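Long-range contact in beta-1,3-glucosyltransferase (Paecilomyces sp. J18, PDB 5JVV), which is a carbohydrate-active enzyme of the glucosyltransferase kind, built as a sandwich of two curved beta sheets: residues A[94-108]-A[238-252]. Sequence-based numbering, arbitrary orientation.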
# COMPACT_ATOMS: atom_id res chain seq x y z
N PRO A 94 5.35 6.82 0.80
CA PRO A 94 6.81 6.74 0.80
C PRO A 94 7.37 6.84 -0.61
O PRO A 94 6.79 6.30 -1.58
CB PRO A 94 7.08 5.37 1.44
CG PRO A 94 5.95 5.25 2.42
CD PRO A 94 4.74 5.81 1.69
N GLY A 95 8.47 7.58 -0.74
CA GLY A 95 9.00 7.93 -2.04
C GLY A 95 9.72 6.80 -2.76
O GLY A 95 9.81 5.67 -2.27
N SER A 96 10.22 7.14 -3.94
CA SER A 96 10.98 6.20 -4.75
C SER A 96 12.39 6.21 -4.19
O SER A 96 13.23 7.01 -4.59
CB SER A 96 10.95 6.66 -6.20
OG SER A 96 9.60 6.70 -6.66
N ILE A 97 12.63 5.31 -3.24
CA ILE A 97 13.81 5.36 -2.37
C ILE A 97 14.39 3.95 -2.24
O ILE A 97 13.65 3.02 -1.97
CB ILE A 97 13.42 5.87 -0.96
CG1 ILE A 97 12.84 7.29 -1.03
CG2 ILE A 97 14.61 5.80 -0.01
CD1 ILE A 97 12.04 7.66 0.22
N CYS A 98 15.70 3.80 -2.43
CA CYS A 98 16.33 2.50 -2.33
C CYS A 98 16.07 1.85 -0.97
O CYS A 98 16.24 2.49 0.07
CB CYS A 98 17.83 2.62 -2.56
SG CYS A 98 18.26 3.06 -4.25
N GLY A 99 15.60 0.61 -1.01
CA GLY A 99 15.29 -0.14 0.20
C GLY A 99 13.84 -0.11 0.63
O GLY A 99 13.40 -1.03 1.32
N ALA A 100 13.10 0.92 0.24
CA ALA A 100 11.73 1.11 0.73
C ALA A 100 10.73 0.11 0.15
O ALA A 100 10.84 -0.32 -1.01
CB ALA A 100 11.26 2.54 0.48
N TRP A 101 9.74 -0.26 0.95
CA TRP A 101 8.68 -1.16 0.51
C TRP A 101 7.38 -0.78 1.22
O TRP A 101 6.98 -1.40 2.21
CB TRP A 101 9.08 -2.62 0.80
CG TRP A 101 8.09 -3.67 0.36
CD1 TRP A 101 6.90 -3.47 -0.30
CD2 TRP A 101 8.21 -5.08 0.57
NE1 TRP A 101 6.28 -4.68 -0.50
CE2 TRP A 101 7.06 -5.68 0.01
CE3 TRP A 101 9.18 -5.89 1.16
CZ2 TRP A 101 6.85 -7.06 0.05
CZ3 TRP A 101 8.97 -7.26 1.20
CH2 TRP A 101 7.82 -7.84 0.64
N PRO A 102 6.71 0.25 0.71
CA PRO A 102 5.43 0.70 1.26
C PRO A 102 4.26 -0.12 0.71
O PRO A 102 4.33 -0.66 -0.41
CB PRO A 102 5.32 2.13 0.73
CG PRO A 102 5.96 2.04 -0.63
CD PRO A 102 7.12 1.07 -0.45
N ALA A 103 3.18 -0.20 1.48
CA ALA A 103 1.98 -0.88 1.00
C ALA A 103 0.72 -0.38 1.68
O ALA A 103 0.70 -0.15 2.89
CB ALA A 103 2.11 -2.38 1.18
N PHE A 104 -0.32 -0.20 0.86
CA PHE A 104 -1.69 -0.02 1.33
C PHE A 104 -2.41 -1.25 0.79
O PHE A 104 -2.50 -1.46 -0.42
CB PHE A 104 -2.30 1.27 0.76
CG PHE A 104 -3.77 1.43 1.04
CD1 PHE A 104 -4.33 1.02 2.25
CD2 PHE A 104 -4.60 2.06 0.10
CE1 PHE A 104 -5.70 1.19 2.50
CE2 PHE A 104 -5.97 2.23 0.34
CZ PHE A 104 -6.51 1.80 1.55
N TRP A 105 -2.90 -2.10 1.69
CA TRP A 105 -3.38 -3.40 1.28
C TRP A 105 -4.40 -3.96 2.26
O TRP A 105 -4.71 -3.33 3.26
CB TRP A 105 -2.19 -4.36 1.07
CG TRP A 105 -1.36 -4.62 2.29
CD1 TRP A 105 -0.59 -3.73 2.99
CD2 TRP A 105 -1.18 -5.89 2.93
NE1 TRP A 105 0.05 -4.38 4.03
CE2 TRP A 105 -0.30 -5.70 4.01
CE3 TRP A 105 -1.67 -7.18 2.67
CZ2 TRP A 105 0.10 -6.75 4.85
CZ3 TRP A 105 -1.28 -8.22 3.51
CH2 TRP A 105 -0.41 -8.00 4.58
N THR A 106 -4.95 -5.14 1.95
CA THR A 106 -5.96 -5.75 2.81
C THR A 106 -5.59 -7.19 3.09
O THR A 106 -5.02 -7.87 2.25
CB THR A 106 -7.39 -5.69 2.20
OG1 THR A 106 -7.58 -6.76 1.26
CG2 THR A 106 -7.66 -4.33 1.51
N VAL A 107 -5.91 -7.65 4.30
CA VAL A 107 -5.55 -9.01 4.68
C VAL A 107 -6.59 -9.61 5.62
O VAL A 107 -7.23 -8.90 6.39
CB VAL A 107 -4.15 -9.03 5.32
CG1 VAL A 107 -4.18 -8.42 6.71
CG2 VAL A 107 -3.58 -10.44 5.35
N GLY A 108 -6.75 -10.93 5.55
CA GLY A 108 -7.62 -11.64 6.48
C GLY A 108 -6.89 -11.97 7.76
O GLY A 108 -5.90 -11.33 8.10
N PRO A 238 -14.12 -10.94 5.16
CA PRO A 238 -13.93 -9.55 5.58
C PRO A 238 -12.44 -9.26 5.85
O PRO A 238 -11.74 -10.11 6.41
CB PRO A 238 -14.77 -9.46 6.86
CG PRO A 238 -15.86 -10.47 6.65
CD PRO A 238 -15.20 -11.61 5.92
N GLN A 239 -11.96 -8.09 5.41
CA GLN A 239 -10.53 -7.80 5.39
C GLN A 239 -10.20 -6.66 6.33
O GLN A 239 -10.99 -5.74 6.49
CB GLN A 239 -10.11 -7.35 3.98
CG GLN A 239 -10.33 -8.38 2.88
CD GLN A 239 -9.30 -9.47 2.91
OE1 GLN A 239 -8.13 -9.25 2.57
NE2 GLN A 239 -9.70 -10.67 3.34
N LYS A 240 -9.02 -6.71 6.93
CA LYS A 240 -8.47 -5.55 7.61
C LYS A 240 -7.72 -4.71 6.59
O LYS A 240 -7.04 -5.26 5.72
CB LYS A 240 -7.48 -5.99 8.69
CG LYS A 240 -8.12 -6.70 9.86
CD LYS A 240 -7.07 -7.14 10.86
CE LYS A 240 -6.11 -8.14 10.25
NZ LYS A 240 -5.37 -8.93 11.29
N LEU A 241 -7.84 -3.39 6.71
CA LEU A 241 -7.03 -2.46 5.90
C LEU A 241 -5.69 -2.23 6.58
O LEU A 241 -5.63 -2.08 7.81
CB LEU A 241 -7.77 -1.13 5.73
CG LEU A 241 -9.12 -1.21 5.01
CD1 LEU A 241 -9.83 0.15 5.02
CD2 LEU A 241 -8.91 -1.69 3.60
N VAL A 242 -4.62 -2.19 5.79
CA VAL A 242 -3.27 -2.08 6.34
C VAL A 242 -2.47 -1.01 5.61
O VAL A 242 -2.47 -0.96 4.38
CB VAL A 242 -2.50 -3.41 6.23
CG1 VAL A 242 -1.13 -3.31 6.92
CG2 VAL A 242 -3.30 -4.57 6.83
N PHE A 243 -1.81 -0.15 6.38
CA PHE A 243 -0.80 0.75 5.83
C PHE A 243 0.50 0.37 6.50
O PHE A 243 0.56 0.27 7.73
CB PHE A 243 -1.08 2.22 6.17
CG PHE A 243 -2.23 2.84 5.40
CD1 PHE A 243 -2.01 3.48 4.18
CD2 PHE A 243 -3.52 2.82 5.92
CE1 PHE A 243 -3.06 4.07 3.49
CE2 PHE A 243 -4.57 3.40 5.23
CZ PHE A 243 -4.35 4.02 4.01
N ASP A 244 1.55 0.17 5.72
CA ASP A 244 2.85 -0.06 6.32
C ASP A 244 3.96 0.44 5.43
O ASP A 244 3.73 0.75 4.25
CB ASP A 244 3.04 -1.55 6.69
CG ASP A 244 3.29 -2.43 5.49
OD1 ASP A 244 2.53 -3.40 5.27
OD2 ASP A 244 4.28 -2.18 4.76
N THR A 245 5.16 0.54 5.99
CA THR A 245 6.38 0.67 5.21
C THR A 245 7.40 -0.28 5.83
O THR A 245 7.75 -0.13 7.00
CB THR A 245 6.94 2.09 5.22
OG1 THR A 245 5.94 3.00 4.74
CG2 THR A 245 8.18 2.20 4.32
N THR A 246 7.84 -1.27 5.06
CA THR A 246 8.95 -2.11 5.48
C THR A 246 10.17 -1.80 4.62
O THR A 246 10.12 -0.86 3.82
CB THR A 246 8.57 -3.62 5.47
OG1 THR A 246 9.61 -4.38 6.09
CG2 THR A 246 8.34 -4.14 4.05
N PHE A 247 11.26 -2.54 4.80
CA PHE A 247 12.49 -2.29 4.05
C PHE A 247 13.08 -3.62 3.65
O PHE A 247 13.01 -4.57 4.41
CB PHE A 247 13.53 -1.58 4.92
CG PHE A 247 13.08 -0.23 5.42
CD1 PHE A 247 13.19 0.89 4.62
CD2 PHE A 247 12.56 -0.09 6.70
CE1 PHE A 247 12.79 2.15 5.08
CE2 PHE A 247 12.15 1.15 7.18
CZ PHE A 247 12.27 2.27 6.37
N CYS A 248 13.66 -3.68 2.45
CA CYS A 248 14.39 -4.87 2.01
C CYS A 248 13.49 -6.11 2.07
O CYS A 248 12.38 -6.09 1.53
CB CYS A 248 15.71 -5.01 2.81
SG CYS A 248 16.76 -3.50 2.71
N GLY A 249 13.91 -7.18 2.73
CA GLY A 249 13.05 -8.34 2.88
C GLY A 249 12.74 -9.07 1.58
O GLY A 249 13.48 -8.93 0.60
N ASP A 250 11.64 -9.82 1.57
CA ASP A 250 11.33 -10.77 0.49
C ASP A 250 11.37 -10.18 -0.92
O ASP A 250 11.98 -10.76 -1.82
CB ASP A 250 9.94 -11.40 0.68
CG ASP A 250 9.82 -12.24 1.93
OD1 ASP A 250 10.85 -12.63 2.52
OD2 ASP A 250 8.66 -12.53 2.32
N TRP A 251 10.68 -9.06 -1.10
CA TRP A 251 10.58 -8.46 -2.42
C TRP A 251 11.66 -7.40 -2.62
O TRP A 251 12.55 -7.60 -3.44
CB TRP A 251 9.17 -7.88 -2.66
CG TRP A 251 8.98 -7.33 -4.05
CD1 TRP A 251 9.82 -7.45 -5.12
CD2 TRP A 251 7.85 -6.56 -4.52
NE1 TRP A 251 9.30 -6.80 -6.21
CE2 TRP A 251 8.10 -6.24 -5.87
CE3 TRP A 251 6.68 -6.09 -3.92
CZ2 TRP A 251 7.20 -5.48 -6.64
CZ3 TRP A 251 5.79 -5.34 -4.68
CH2 TRP A 251 6.06 -5.05 -6.02
N ALA A 252 11.59 -6.30 -1.87
CA ALA A 252 12.52 -5.19 -2.08
C ALA A 252 13.99 -5.64 -2.02
O ALA A 252 14.81 -5.18 -2.82
CB ALA A 252 12.29 -4.06 -1.05
O HOH W 1 5.00 -3.60 2.65
O HOH W 2 -7.31 -12.17 2.69
O HOH W 3 -3.44 -10.88 10.44
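Phe-104 and Phe-243 pair across two antiparallel strands, 100-107 and 240-247, that run side by side in one of the two curved sheets of this beta sandwich. Hydrogen-bonded pairs, from Trp-101 with Thr-246 to Val-107 with Lys-240, alternate with non-hydrogen-bonded ones such as Phe-104 with Phe-243. Packing is tight round these two phenylalanines and round Trp-101. The phenylalanine rings form an offset stack on the face turned to the other sheet, centroids 4.3 Å apart and planes 4° from parallel, and strand 289-297 packs on this side, with Ile-291 against Phe-243. Beside them Thr-106 CG2 lies 3.6 Å from Leu-241 CD2.

The other face carries Trp-101, Trp-105 and Asp-244. With CG of Trp-101 anti to the backbone N (chi1 -179°), the indole lies between two partners: Trp-251 CB comes over one face, 3.7 Å from the six-membered ring centroid, while Thr-246 CG2 comes in obliquely from the other side, 3.5 Å from Trp-101 CE3. Trp-101 NE1 has its polar partner in Glu-121 of the adjoining strand. Val-242 CB sits over the five-membered ring of Trp-105, whose NE1 gives a hydrogen bond to Asp-244 OD1, 2.9 Å away, on the anti side but 32° out of the carboxylate plane. A water donates to both Asp-244 OD2 and Trp-101 O.

The loose side is at partly exposed Lys-240, whose NZ reaches a water that bonds only weakly to Gly-108 O. Gln-239, by contrast, is buried: bent at chi2 (-76°), it turns its amide back to strand 100-107, and Thr-106 OG1 donates to a lone pair of Gln-239 OE1 at 2.9 Å.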